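PDB 3GZA: putative alpha-L-fucosidase from Bacteroides thetaiotaomicron VPI-5482, which probably hydrolyses alpha-L-fucosidic linkages, releasing L-fucose from glycans. Local coordinates for residues A[300-312]-A[403-415]. Numbering follows the deposited sequence.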
# COMPACT_ATOMS: atom_id res chain seq x y z
N MSE A 300 -12.32 1.87 40.51
CA MSE A 300 -13.21 2.76 41.25
C MSE A 300 -12.48 4.01 41.72
O MSE A 300 -13.04 5.10 41.67
CB MSE A 300 -13.89 2.05 42.39
CG MSE A 300 -14.82 0.97 41.92
SE MSE A 300 -16.16 1.49 40.57
CE MSE A 300 -16.98 3.00 41.57
N ASP A 301 -11.24 3.86 42.17
CA ASP A 301 -10.40 5.01 42.57
C ASP A 301 -10.27 5.92 41.32
O ASP A 301 -10.45 7.15 41.41
CB ASP A 301 -9.02 4.45 43.01
CG ASP A 301 -8.00 5.54 43.42
OD1 ASP A 301 -8.33 6.44 44.21
OD2 ASP A 301 -6.80 5.44 42.98
N LYS A 302 -10.01 5.32 40.16
CA LYS A 302 -9.86 6.13 38.94
C LYS A 302 -11.15 6.82 38.56
O LYS A 302 -11.14 8.01 38.18
CB LYS A 302 -9.29 5.31 37.80
CG LYS A 302 -7.86 4.82 38.08
CD LYS A 302 -7.33 3.98 36.95
CE LYS A 302 -5.92 3.45 37.31
NZ LYS A 302 -5.04 4.50 37.89
N TYR A 303 -12.26 6.10 38.62
CA TYR A 303 -13.58 6.70 38.33
C TYR A 303 -13.81 7.95 39.18
O TYR A 303 -14.21 9.02 38.67
CB TYR A 303 -14.67 5.64 38.63
CG TYR A 303 -16.09 6.15 38.41
CD1 TYR A 303 -16.64 6.17 37.14
CD2 TYR A 303 -16.87 6.57 39.46
CE1 TYR A 303 -17.92 6.64 36.91
CE2 TYR A 303 -18.14 7.02 39.26
CZ TYR A 303 -18.65 7.05 38.00
OH TYR A 303 -19.95 7.53 37.78
N GLU A 304 -13.55 7.85 40.48
CA GLU A 304 -13.80 8.98 41.39
C GLU A 304 -12.85 10.16 41.11
O GLU A 304 -13.18 11.31 41.39
CB GLU A 304 -13.71 8.53 42.86
CG GLU A 304 -14.84 7.58 43.22
CD GLU A 304 -14.87 7.19 44.66
OE1 GLU A 304 -14.13 7.75 45.49
OE2 GLU A 304 -15.68 6.30 44.99
N LYS A 305 -11.68 9.86 40.55
CA LYS A 305 -10.68 10.88 40.25
C LYS A 305 -10.68 11.29 38.78
O LYS A 305 -9.74 11.90 38.31
CB LYS A 305 -9.29 10.44 40.75
CG LYS A 305 -9.20 10.35 42.27
CD LYS A 305 -7.92 9.68 42.79
CE LYS A 305 -7.87 9.65 44.36
NZ LYS A 305 -6.98 8.57 44.90
N SER A 306 -11.73 10.96 38.04
CA SER A 306 -11.88 11.37 36.65
C SER A 306 -13.28 11.89 36.54
O SER A 306 -13.45 13.10 36.63
CB SER A 306 -11.61 10.26 35.62
OG SER A 306 -12.31 9.07 35.94
N VAL A 307 -14.27 10.99 36.43
CA VAL A 307 -15.67 11.39 36.38
C VAL A 307 -16.01 12.27 37.59
O VAL A 307 -16.75 13.25 37.48
CB VAL A 307 -16.58 10.17 36.31
CG1 VAL A 307 -18.10 10.60 36.37
CG2 VAL A 307 -16.24 9.31 35.04
N GLY A 308 -15.45 11.97 38.76
CA GLY A 308 -15.67 12.77 39.97
C GLY A 308 -14.86 14.04 40.12
O GLY A 308 -14.98 14.75 41.13
N ARG A 309 -14.04 14.30 39.12
CA ARG A 309 -13.20 15.49 38.99
C ARG A 309 -13.48 16.19 37.63
O ARG A 309 -12.61 16.84 37.07
CB ARG A 309 -11.70 15.16 39.13
CG ARG A 309 -11.30 14.83 40.50
CD ARG A 309 -9.81 14.54 40.61
NE ARG A 309 -9.46 14.21 41.99
CZ ARG A 309 -8.24 13.87 42.37
NH1 ARG A 309 -7.25 13.81 41.51
NH2 ARG A 309 -8.01 13.55 43.62
N ASN A 310 -14.71 16.08 37.12
CA ASN A 310 -15.12 16.84 35.94
C ASN A 310 -14.35 16.49 34.68
O ASN A 310 -14.04 17.34 33.87
CB ASN A 310 -14.93 18.36 36.21
CG ASN A 310 -15.66 19.24 35.22
OD1 ASN A 310 -16.69 18.84 34.64
ND2 ASN A 310 -15.17 20.50 35.08
N ALA A 311 -14.02 15.20 34.52
CA ALA A 311 -13.40 14.71 33.33
C ALA A 311 -14.16 13.45 32.84
O ALA A 311 -14.55 12.62 33.63
CB ALA A 311 -11.89 14.36 33.59
N THR A 312 -14.36 13.31 31.54
CA THR A 312 -14.88 12.12 30.95
C THR A 312 -13.73 11.13 30.80
O THR A 312 -12.65 11.46 30.31
CB THR A 312 -15.63 12.41 29.66
OG1 THR A 312 -16.88 13.03 30.04
CG2 THR A 312 -15.89 11.11 28.84
N GLU A 403 -13.29 23.57 45.03
CA GLU A 403 -13.30 24.71 44.11
C GLU A 403 -14.20 24.43 42.94
O GLU A 403 -15.34 24.83 42.93
CB GLU A 403 -11.89 25.00 43.63
CG GLU A 403 -10.99 25.55 44.69
CD GLU A 403 -9.62 25.91 44.15
OE1 GLU A 403 -9.50 26.89 43.37
OE2 GLU A 403 -8.67 25.20 44.51
N SER A 404 -13.67 23.70 41.95
CA SER A 404 -14.41 23.34 40.76
C SER A 404 -15.46 22.25 41.00
O SER A 404 -15.23 21.33 41.80
CB SER A 404 -13.45 22.83 39.69
OG SER A 404 -12.63 21.80 40.20
N VAL A 405 -16.54 22.34 40.26
CA VAL A 405 -17.57 21.32 40.26
C VAL A 405 -17.76 20.90 38.80
O VAL A 405 -17.39 19.79 38.43
CB VAL A 405 -18.86 21.80 40.94
CG1 VAL A 405 -19.93 20.76 40.75
CG2 VAL A 405 -18.62 22.07 42.42
N GLY A 406 -18.31 21.77 37.97
CA GLY A 406 -18.51 21.45 36.57
C GLY A 406 -19.60 20.40 36.42
O GLY A 406 -20.56 20.40 37.22
N HIS A 407 -19.41 19.46 35.51
CA HIS A 407 -20.42 18.46 35.22
C HIS A 407 -20.68 17.53 36.39
O HIS A 407 -21.83 17.23 36.69
CB HIS A 407 -20.08 17.69 33.96
CG HIS A 407 -21.01 16.55 33.74
ND1 HIS A 407 -22.31 16.76 33.35
CD2 HIS A 407 -20.89 15.22 34.01
CE1 HIS A 407 -22.93 15.59 33.32
NE2 HIS A 407 -22.10 14.66 33.74
N LYS A 408 -19.61 17.11 37.08
CA LYS A 408 -19.76 16.23 38.22
C LYS A 408 -18.57 16.27 39.15
O LYS A 408 -17.43 16.24 38.71
CB LYS A 408 -19.98 14.78 37.77
CG LYS A 408 -20.25 13.77 38.90
CD LYS A 408 -20.73 12.45 38.33
CE LYS A 408 -22.27 12.44 38.05
NZ LYS A 408 -22.73 11.09 37.55
N ARG A 409 -18.88 16.29 40.45
CA ARG A 409 -17.90 16.29 41.51
C ARG A 409 -18.35 15.19 42.44
O ARG A 409 -19.51 15.21 42.89
CB ARG A 409 -17.93 17.62 42.28
CG ARG A 409 -16.93 17.72 43.45
CD ARG A 409 -15.53 17.85 42.97
NE ARG A 409 -14.57 17.82 44.05
CZ ARG A 409 -13.60 16.93 44.20
NH1 ARG A 409 -13.43 15.91 43.39
NH2 ARG A 409 -12.78 17.05 45.24
N ILE A 410 -17.43 14.27 42.75
CA ILE A 410 -17.70 13.24 43.76
C ILE A 410 -16.82 13.58 44.93
O ILE A 410 -15.62 13.70 44.76
CB ILE A 410 -17.43 11.81 43.24
CG1 ILE A 410 -18.41 11.48 42.11
CG2 ILE A 410 -17.60 10.72 44.39
CD1 ILE A 410 -18.09 10.22 41.31
N GLU A 411 -17.43 13.73 46.11
CA GLU A 411 -16.70 13.99 47.35
C GLU A 411 -16.90 12.81 48.29
O GLU A 411 -18.01 12.36 48.48
CB GLU A 411 -17.25 15.23 48.02
CG GLU A 411 -16.80 16.59 47.45
CD GLU A 411 -15.39 16.99 47.88
OE1 GLU A 411 -14.63 16.15 48.42
OE2 GLU A 411 -15.06 18.20 47.70
N LYS A 412 -15.81 12.36 48.91
CA LYS A 412 -15.83 11.25 49.86
C LYS A 412 -15.16 11.76 51.11
O LYS A 412 -14.13 12.40 51.03
CB LYS A 412 -15.00 10.09 49.32
CG LYS A 412 -14.98 8.81 50.18
CD LYS A 412 -14.12 7.75 49.47
CE LYS A 412 -14.15 6.40 50.13
NZ LYS A 412 -13.52 6.41 51.47
N PHE A 413 -15.73 11.44 52.26
CA PHE A 413 -15.19 11.92 53.52
C PHE A 413 -15.46 10.89 54.59
O PHE A 413 -16.18 9.94 54.37
CB PHE A 413 -15.81 13.29 53.87
CG PHE A 413 -17.29 13.38 53.60
CD1 PHE A 413 -18.22 12.98 54.55
CD2 PHE A 413 -17.76 13.82 52.38
CE1 PHE A 413 -19.58 13.04 54.30
CE2 PHE A 413 -19.12 13.89 52.13
CZ PHE A 413 -20.03 13.49 53.08
N GLU A 414 -14.82 11.08 55.74
CA GLU A 414 -14.98 10.19 56.88
C GLU A 414 -16.46 10.21 57.26
O GLU A 414 -17.05 11.28 57.35
CB GLU A 414 -14.08 10.67 58.03
CG GLU A 414 -14.10 9.81 59.27
CD GLU A 414 -13.45 8.41 59.10
OE1 GLU A 414 -12.84 8.12 58.03
OE2 GLU A 414 -13.54 7.63 60.09
N PRO A 415 -17.08 9.04 57.47
CA PRO A 415 -18.52 9.00 57.71
C PRO A 415 -18.97 9.73 58.94
O PRO A 415 -18.27 9.72 59.95
CB PRO A 415 -18.81 7.50 57.90
CG PRO A 415 -17.70 6.81 57.28
CD PRO A 415 -16.50 7.68 57.50
O HOH W 1 -21.77 9.03 39.23
O HOH W 2 -13.56 12.23 43.78
O HOH W 3 -13.26 19.50 39.09
O HOH W 4 -11.56 13.63 43.81
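The guanidinium of Arg409 meets Gly308 O at its edge, in plane, and a water in the same plane joins NH1 to Arg309 NE. This is the interface between the TIM-barrel-like domain, through the turn between helix 296-304 and strand 312-317, and the C-terminal beta-sandwich, through strand 409-418, an edge strand of a four-stranded antiparallel sheet. Lys305 CG lies over the centre of one face of the Arg309 guanidinium, whose NH1 hydrogen-bonds Val227 O; the two guanidinium planes stand 56° apart. One face of the Tyr303 ring carries Val307 CB, while Ile410 CD1 approaches obliquely, 3.8 Å from Tyr303 CE2. A single beta bridge, Arg309 with Arg409, marks the junction. Gly308 O is gripped twice: Ile410 N donates at 3.0 Å, nearly straight (164°), and Arg409 NH1 also at 3.0 Å. With no side chain on Gly308, Ile410 CG1 closes to 3.7 Å from Gly308 CA. A second water bridges Glu304 O and Ile410 O. Glu304 OE2 forms a salt bridge with Arg343 and a hydrogen bond with Tyr370 OH. Asn310 swings CG opposite its own N (chi1 -165°), which carries the amide to the 405-407 backbone; ND2 donates to Glu381 OE2, and OD1 accepts a hydrogen bond from His407 N at 2.9 Å, from above the carbonyl plane.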